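Local coordinates for protein iodotyrosine deiodinase (Thermotoga neapolitana, PDB 6TYK) that uses FMN to strip the halogen from halotyrosines such as 3-iodo- and 3,5-diiodo-L-tyrosine, releasing L-tyrosine and halide, at residues V14-K19 with Y166-K171. Sequence-based numbering, arbitrary orientation.
With FMN (flavin mononucleotide), chain C.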
# COMPACT_ATOMS: atom_id res chain seq x y z
N VAL A 14 5.49 -16.30 -1.08
CA VAL A 14 6.40 -17.36 -0.68
C VAL A 14 6.04 -17.76 0.74
O VAL A 14 6.09 -16.94 1.66
CB VAL A 14 7.89 -16.92 -0.77
CG1 VAL A 14 8.80 -18.01 -0.21
CG2 VAL A 14 8.26 -16.60 -2.22
N ARG A 15 5.66 -19.02 0.92
CA ARG A 15 5.34 -19.55 2.24
C ARG A 15 6.28 -20.70 2.58
O ARG A 15 6.16 -21.30 3.65
CB ARG A 15 3.90 -20.06 2.28
CG ARG A 15 2.87 -18.97 2.02
CD ARG A 15 1.44 -19.52 2.02
NE ARG A 15 0.44 -18.46 1.85
CZ ARG A 15 -0.10 -18.11 0.69
NH1 ARG A 15 0.26 -18.73 -0.43
NH2 ARG A 15 -1.00 -17.14 0.65
N ARG A 16 7.20 -20.99 1.66
CA ARG A 16 8.21 -22.03 1.84
C ARG A 16 9.57 -21.37 1.77
O ARG A 16 9.95 -20.83 0.73
CB ARG A 16 8.14 -23.07 0.71
CG ARG A 16 6.93 -23.97 0.75
CD ARG A 16 6.91 -24.94 -0.43
NE ARG A 16 8.17 -25.68 -0.55
CZ ARG A 16 8.44 -26.81 0.10
NH1 ARG A 16 7.54 -27.36 0.90
NH2 ARG A 16 9.62 -27.39 -0.06
N PHE A 17 10.29 -21.41 2.88
CA PHE A 17 11.57 -20.73 2.98
C PHE A 17 12.70 -21.69 3.25
O PHE A 17 12.50 -22.72 3.88
CB PHE A 17 11.52 -19.70 4.10
CG PHE A 17 10.55 -18.59 3.85
CD1 PHE A 17 10.94 -17.46 3.14
CD2 PHE A 17 9.25 -18.67 4.31
CE1 PHE A 17 10.05 -16.45 2.89
CE2 PHE A 17 8.35 -17.66 4.06
CZ PHE A 17 8.75 -16.54 3.36
N LYS A 18 13.88 -21.33 2.78
CA LYS A 18 15.10 -21.99 3.22
C LYS A 18 15.47 -21.42 4.58
O LYS A 18 15.05 -20.31 4.92
CB LYS A 18 16.23 -21.72 2.23
CG LYS A 18 15.98 -22.26 0.83
CD LYS A 18 17.13 -21.92 -0.09
CE LYS A 18 16.85 -22.35 -1.52
NZ LYS A 18 17.98 -22.01 -2.44
N LYS A 19 16.25 -22.15 5.36
CA LYS A 19 16.70 -21.62 6.64
C LYS A 19 17.94 -20.74 6.51
O LYS A 19 18.24 -19.94 7.40
CB LYS A 19 16.92 -22.75 7.66
CG LYS A 19 15.62 -23.35 8.18
CD LYS A 19 15.80 -24.11 9.49
CE LYS A 19 16.36 -25.51 9.26
NZ LYS A 19 16.29 -26.34 10.49
N TYR A 166 15.03 -16.75 1.71
CA TYR A 166 15.18 -17.29 0.37
C TYR A 166 14.04 -18.26 0.11
O TYR A 166 13.72 -19.09 0.97
CB TYR A 166 16.51 -18.03 0.25
CG TYR A 166 17.70 -17.12 0.37
CD1 TYR A 166 17.91 -16.11 -0.56
CD2 TYR A 166 18.64 -17.28 1.39
CE1 TYR A 166 19.00 -15.28 -0.48
CE2 TYR A 166 19.74 -16.45 1.48
CZ TYR A 166 19.91 -15.45 0.54
OH TYR A 166 21.00 -14.62 0.62
N PRO A 167 13.42 -18.17 -1.07
CA PRO A 167 12.31 -19.07 -1.38
C PRO A 167 12.80 -20.50 -1.51
O PRO A 167 13.91 -20.75 -2.00
CB PRO A 167 11.81 -18.57 -2.74
CG PRO A 167 12.33 -17.17 -2.85
CD PRO A 167 13.66 -17.22 -2.16
N ASP A 168 11.96 -21.44 -1.09
CA ASP A 168 12.26 -22.85 -1.24
C ASP A 168 11.22 -23.50 -2.12
O ASP A 168 10.32 -24.20 -1.63
CB ASP A 168 12.31 -23.53 0.12
CG ASP A 168 12.58 -25.00 0.00
OD1 ASP A 168 13.30 -25.37 -0.94
OD2 ASP A 168 12.07 -25.79 0.81
N ASP A 169 11.34 -23.27 -3.42
CA ASP A 169 10.39 -23.76 -4.41
C ASP A 169 8.94 -23.47 -4.05
O ASP A 169 8.14 -24.38 -3.83
CB ASP A 169 10.59 -25.25 -4.67
CG ASP A 169 9.85 -25.71 -5.91
OD1 ASP A 169 9.62 -24.87 -6.81
OD2 ASP A 169 9.49 -26.89 -6.00
N PRO A 170 8.59 -22.19 -4.02
CA PRO A 170 7.23 -21.79 -3.67
C PRO A 170 6.22 -22.20 -4.73
O PRO A 170 6.57 -22.42 -5.89
CB PRO A 170 7.33 -20.26 -3.59
CG PRO A 170 8.48 -19.91 -4.48
CD PRO A 170 9.45 -21.05 -4.39
N LYS A 171 4.97 -22.31 -4.30
CA LYS A 171 3.87 -22.65 -5.20
C LYS A 171 3.67 -21.56 -6.24
O LYS A 171 4.07 -20.41 -6.04
CB LYS A 171 2.59 -22.86 -4.40
CG LYS A 171 2.66 -24.02 -3.40
CD LYS A 171 2.90 -25.34 -4.11
CE LYS A 171 1.78 -25.65 -5.08
NZ LYS A 171 2.03 -26.91 -5.83
N1 FMN C . -1.46 -15.14 3.00
C2 FMN C . -1.54 -16.04 4.02
O2 FMN C . -1.15 -17.18 3.85
N3 FMN C . -2.04 -15.68 5.25
C4 FMN C . -2.49 -14.41 5.47
O4 FMN C . -2.94 -14.11 6.58
C4A FMN C . -2.41 -13.48 4.43
N5 FMN C . -2.84 -12.18 4.62
C5A FMN C . -2.74 -11.26 3.59
C6 FMN C . -3.15 -9.95 3.81
C7 FMN C . -3.05 -9.00 2.81
C7M FMN C . -3.51 -7.59 3.10
C8 FMN C . -2.53 -9.36 1.58
C8M FMN C . -2.40 -8.34 0.47
C9 FMN C . -2.11 -10.67 1.36
C9A FMN C . -2.21 -11.63 2.36
N10 FMN C . -1.81 -12.95 2.16
C10 FMN C . -1.88 -13.85 3.20
C1' FMN C . -1.25 -13.39 0.84
C2' FMN C . -2.39 -13.59 -0.19
O2' FMN C . -3.11 -14.80 0.05
C3' FMN C . -1.80 -13.56 -1.60
O3' FMN C . -1.30 -12.25 -1.83
C4' FMN C . -2.81 -13.92 -2.70
O4' FMN C . -3.20 -15.28 -2.55
C5' FMN C . -2.20 -13.72 -4.08
O5' FMN C . -1.00 -14.46 -4.16
P FMN C . -0.13 -14.47 -5.51
O1P FMN C . 0.98 -15.48 -5.23
O2P FMN C . 0.48 -13.11 -5.71
O3P FMN C . -1.03 -14.93 -6.64
O HOH W 1 10.61 -24.60 2.75
O HOH W 2 16.14 -18.16 3.83
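Asp168 OD2 is gripped twice: Arg16 NH2 forms a salt bridge to it at 3.1 Å, and water 1 donates to it while also bridging to Phe17 O. The ion pair flanks a single antiparallel bridge in this nitroreductase-family flavoprotein, where the loop following helix 4-10 runs beside the loop that leaves strand 156-165. Phe17 and Pro167 form its non-hydrogen-bonded pair, flanked by Asp168 N to Arg16 O (2.8 Å) and Lys18 N to Tyr166 O (2.9 Å). A bend at chi3 (52°) turns the Arg16 guanidinium toward the other loop, where NE meets Asp168 O at 2.8 Å, almost in the guanidinium plane, so one aspartate takes the arginine by both backbone and carboxylate; the two flat groups are turned 38° apart. On the buried side, Val14 spreads its methyls over two prolines, CG1 against Pro167 and CG2 against Pro170, while CG1 also lies over a face of the Phe17 ring, toward its rim. The Arg15 chain, extended from CG to NE, reaches the flavin, giving NE to FMN O2 (2.9 Å) and NH2 to both O2 and N1. With an alanine here the N1-C2=O2 edge would probably lose these donors and a positive charge that probably helps carry the negative charge gathering at N1 and O2 on reduction. At the far end, water 2 accepts from Tyr166 N at 2.8 Å and donates to Lys18 O.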